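Local coordinates for hypothetical protein Atu2144 (Agrobacterium tumefaciens, PDB 2ODF), which is of unknown function but belongs to the N-formylglutamate amidohydrolase family and so probably hydrolyses an amide bond, at residues His131-Val134 and Ser135-Ala139; Thr209-Leu212 and His213-Asp217. All blocks are in the same frame, centred on the assembly; numbering follows the deposited sequence.

Interaction 1 of 2, residues His131-Val134 and Ser135-Ala139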
# COMPACT_ATOMS: atom_id res chain seq x y z
N HIS A 131 6.45 -5.75 -5.01
CA HIS A 131 7.38 -4.70 -5.25
C HIS A 131 8.53 -4.66 -4.28
O HIS A 131 9.60 -4.32 -4.64
CB HIS A 131 6.67 -3.39 -5.46
CG HIS A 131 5.85 -3.35 -6.70
ND1 HIS A 131 6.40 -3.31 -7.95
CD2 HIS A 131 4.52 -3.43 -6.88
CE1 HIS A 131 5.44 -3.35 -8.85
NE2 HIS A 131 4.29 -3.41 -8.22
N ASP A 132 8.29 -5.03 -3.04
CA ASP A 132 9.33 -5.07 -2.05
C ASP A 132 10.40 -6.11 -2.44
O ASP A 132 11.53 -5.93 -2.22
CB ASP A 132 8.77 -5.36 -0.66
CG ASP A 132 8.22 -4.11 0.06
OD1 ASP A 132 8.29 -3.01 -0.45
OD2 ASP A 132 7.74 -4.27 1.15
N ARG A 133 9.97 -7.22 -2.97
CA ARG A 133 10.88 -8.27 -3.31
C ARG A 133 11.72 -7.86 -4.51
O ARG A 133 12.86 -8.09 -4.53
CB ARG A 133 10.14 -9.55 -3.63
CG ARG A 133 11.02 -10.71 -3.86
CD ARG A 133 11.72 -11.11 -2.61
NE ARG A 133 12.29 -12.41 -2.77
CZ ARG A 133 11.61 -13.54 -2.61
NH1 ARG A 133 10.35 -13.51 -2.27
NH2 ARG A 133 12.20 -14.69 -2.77
N VAL A 134 11.10 -7.25 -5.49
CA VAL A 134 11.81 -6.74 -6.64
C VAL A 134 12.85 -5.74 -6.16
O VAL A 134 13.98 -5.84 -6.46
CB VAL A 134 10.86 -6.13 -7.63
CG1 VAL A 134 11.57 -5.43 -8.70
CG2 VAL A 134 9.87 -7.15 -8.14
N SER A 135 12.44 -4.82 -5.33
CA SER A 135 13.34 -3.85 -4.77
C SER A 135 14.51 -4.47 -3.96
O SER A 135 15.61 -4.01 -4.00
CB SER A 135 12.56 -2.87 -3.92
OG SER A 135 11.78 -2.05 -4.71
N GLU A 136 14.21 -5.49 -3.21
CA GLU A 136 15.23 -6.15 -2.37
C GLU A 136 16.32 -6.80 -3.24
O GLU A 136 17.52 -6.67 -2.96
CB GLU A 136 14.56 -7.15 -1.43
CG GLU A 136 15.52 -7.85 -0.47
CD GLU A 136 14.79 -8.80 0.49
OE1 GLU A 136 13.52 -8.91 0.38
OE2 GLU A 136 15.48 -9.39 1.36
N ILE A 137 15.88 -7.45 -4.32
CA ILE A 137 16.77 -8.10 -5.27
C ILE A 137 17.64 -7.06 -5.98
O ILE A 137 18.87 -7.23 -6.11
CB ILE A 137 15.96 -8.95 -6.28
CG1 ILE A 137 15.39 -10.21 -5.57
CG2 ILE A 137 16.86 -9.37 -7.46
CD1 ILE A 137 14.33 -10.98 -6.31
N ILE A 138 17.03 -6.00 -6.46
CA ILE A 138 17.79 -4.92 -7.10
C ILE A 138 18.83 -4.29 -6.14
O ILE A 138 19.99 -4.09 -6.54
CB ILE A 138 16.89 -3.87 -7.70
CG1 ILE A 138 16.13 -4.45 -8.89
CG2 ILE A 138 17.73 -2.59 -8.13
CD1 ILE A 138 15.05 -3.51 -9.46
N ALA A 139 18.43 -4.00 -4.90
CA ALA A 139 19.36 -3.45 -3.92
C ALA A 139 20.55 -4.40 -3.71
O ALA A 139 21.70 -3.99 -3.66
CB ALA A 139 18.66 -3.19 -2.60
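His131 O accepts the backbone amide of Ser135, with Ser135 N at 3.0 Å. Ser135 OG lies 3.1 Å from the same His131 O. The hydroxyl sits there because OG lies beside its own backbone N (chi1 -71°), which turns it back toward the preceding turn. The His131 ring reaches toward helix 208-213, where it touches Thr209 and Leu212. Its NE2 is hydrogen-bonded to Cys89 O, and its ND1 is turned to His213.

Asp132 O takes the amide of Glu136, with Glu136 N at 2.9 Å. The Asp132 carboxylate reaches the other copy of the protein, where OD1 is hydrogen-bonded to Ser124 OG of the second subunit.

Arg133 O is bonded to Ile137 N. The Arg133 chain bends at its second torsion. Its CG lies 4.1 Å from Ile137 CD1, and that methyl meets the guanidinium obliquely. The Arg133 chain passes across that of Glu136, with Arg133 CD 4.1 Å from Glu136 OE1. The opposite charges do not touch: Arg133 NE is 4.9 Å from Glu136 OE1. The guanidinium and carboxylate planes are 55° apart. Any attraction between them is probably modest.

Val134 O receives Ile138 N in a nearly straight bond, with an N-H...O angle of 174°. The two side chains run side by side and point the same way, and Val134 CG1 meets Ile138 CD1 at 4.0 Å. Val134 and Ile137 also touch Val78 of strand 77-80, and both isoleucines touch Leu28 of strand 27-31. The arrangement is that of successive i to i+4 turns in an amphipathic alpha-helix, here helix 116-143, with its apolar side laid against the mixed central sheet.

Interaction 2 of 2, residues Thr209-Leu212 and His213-Asp217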
# COMPACT_ATOMS: atom_id res chain seq x y z
N THR A 209 5.65 -0.31 -12.95
CA THR A 209 6.77 -1.12 -12.48
C THR A 209 8.16 -0.53 -12.88
O THR A 209 9.11 -0.53 -12.10
CB THR A 209 6.59 -2.58 -12.96
OG1 THR A 209 5.39 -3.12 -12.34
CG2 THR A 209 7.81 -3.41 -12.62
N LEU A 210 8.26 -0.04 -14.11
CA LEU A 210 9.47 0.65 -14.57
C LEU A 210 9.72 1.94 -13.72
O LEU A 210 10.84 2.20 -13.28
CB LEU A 210 9.34 1.02 -16.05
CG LEU A 210 9.05 -0.13 -17.04
CD1 LEU A 210 8.95 0.39 -18.49
CD2 LEU A 210 10.10 -1.24 -16.86
N ARG A 211 8.66 2.70 -13.49
CA ARG A 211 8.72 3.90 -12.65
C ARG A 211 9.17 3.60 -11.22
O ARG A 211 9.90 4.40 -10.64
CB ARG A 211 7.41 4.68 -12.64
CG ARG A 211 7.04 5.30 -13.98
CD ARG A 211 5.76 6.10 -13.95
NE ARG A 211 5.55 6.72 -15.26
CZ ARG A 211 4.46 7.36 -15.62
NH1 ARG A 211 3.45 7.52 -14.77
NH2 ARG A 211 4.38 7.86 -16.85
N LEU A 212 8.75 2.46 -10.66
CA LEU A 212 9.15 2.08 -9.30
C LEU A 212 10.58 1.59 -9.17
O LEU A 212 11.25 1.88 -8.18
CB LEU A 212 8.23 0.98 -8.75
CG LEU A 212 6.75 1.31 -8.47
CD1 LEU A 212 6.14 0.16 -7.66
CD2 LEU A 212 6.60 2.66 -7.76
N HIS A 213 11.06 0.84 -10.15
CA HIS A 213 12.28 0.05 -9.98
C HIS A 213 13.46 0.40 -10.90
O HIS A 213 14.60 0.20 -10.50
CB HIS A 213 11.96 -1.44 -10.17
CG HIS A 213 10.93 -1.95 -9.21
ND1 HIS A 213 11.15 -2.03 -7.85
CD2 HIS A 213 9.67 -2.42 -9.41
CE1 HIS A 213 10.08 -2.53 -7.26
NE2 HIS A 213 9.15 -2.75 -8.18
N ALA A 214 13.19 0.81 -12.14
CA ALA A 214 14.24 1.09 -13.11
C ALA A 214 14.67 2.56 -13.08
O ALA A 214 15.86 2.88 -12.93
CB ALA A 214 13.79 0.72 -14.49
N LEU A 215 13.71 3.45 -13.21
CA LEU A 215 14.02 4.87 -13.40
C LEU A 215 14.74 5.50 -12.19
O LEU A 215 15.70 6.25 -12.36
CB LEU A 215 12.74 5.64 -13.75
CG LEU A 215 11.91 5.20 -14.97
CD1 LEU A 215 10.81 6.22 -15.25
CD2 LEU A 215 12.80 4.92 -16.21
N PRO A 216 14.29 5.18 -10.95
CA PRO A 216 14.93 5.84 -9.80
C PRO A 216 16.39 5.48 -9.62
O PRO A 216 17.09 6.22 -8.95
CB PRO A 216 14.07 5.38 -8.60
CG PRO A 216 12.85 4.75 -9.17
CD PRO A 216 13.22 4.26 -10.54
N ASP A 217 16.85 4.38 -10.22
CA ASP A 217 18.23 3.96 -10.11
C ASP A 217 18.99 4.03 -11.44
O ASP A 217 20.09 3.54 -11.52
CB ASP A 217 18.30 2.53 -9.52
CG ASP A 217 18.23 2.51 -7.97
OD1 ASP A 217 18.77 3.43 -7.31
OD2 ASP A 217 17.68 1.56 -7.42
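Leu212 CB sits over one face of the His213 ring, 3.9 Å from the ring centroid and 15° off the normal, in a CH-pi contact. Thr209 CG2 comes to the same ring from the edge, in its plane, 3.8 Å from His213 CD2. This is the tight part of the contact. Thr209 and His213 are buried, and Leu212 covers the ring from a partly exposed position. The ring is set there because His213 CG lies beside the backbone N (chi1 -59°), which swings the imidazole back along the helix. Outside partners hold the polar ends: His131 for the His213 ring, and Glu32 OE2 for Thr209 OG1.

The backbone marks the end of helix 208-213. His213 N still bonds Thr209 O, at 3.1 Å, and makes a weak second bond to Leu210 O. Leu210 O then takes both Ala214 N and Leu215 N, at 3.0 Å and 3.1 Å. These two donors approach from opposite faces of its carbonyl plane, and the bond from Leu215 is the straighter, at 170°. The bond from Ala214 is i to i+4 and that from Leu215 i to i+5, which makes a pi-turn. The last turn thus widens as the chain leaves the helix for strand 220-227.

The Arg211-Leu215 contact is looser. Leu215 CD1 rests 4.1 Å from Arg211 CG, the two side chains running alongside each other in the same direction. Arg211 is extended from CG to NE. It carries its guanidinium to Asp174, with a salt bridge at NE, and to Glu116 of the second subunit, with another at NH1. Pro216 is exposed, yet its ring lies close on the carbonyls of the last turn: its CG is 3.3 Å from Arg211 O and 3.4 Å from Leu212 O.

Interactions 1 and 2 are both local and partly buried, and they meet directly. A probable hydrogen bond between His131 ND1 and His213 NE2, at 2.8 Å, ties helix 116-143 to the end of helix 208-213. The two imidazole planes are about 20° apart. Both histidines are buried, while Glu136 and Pro216 are exposed. Both contacts pack on the central sheet, interaction 1 on strands 27-31 and 77-80, interaction 2 on 149-156 and 220-227. Interaction 1 keeps regular i to i+4 bonds; in interaction 2 one carbonyl is shared at a helix end. Both reach the second subunit: interaction 1 by an Asp132 hydrogen bond, interaction 2 by an Arg211 salt bridge, with Leu212 and Pro216 packing on Ala117 of that subunit.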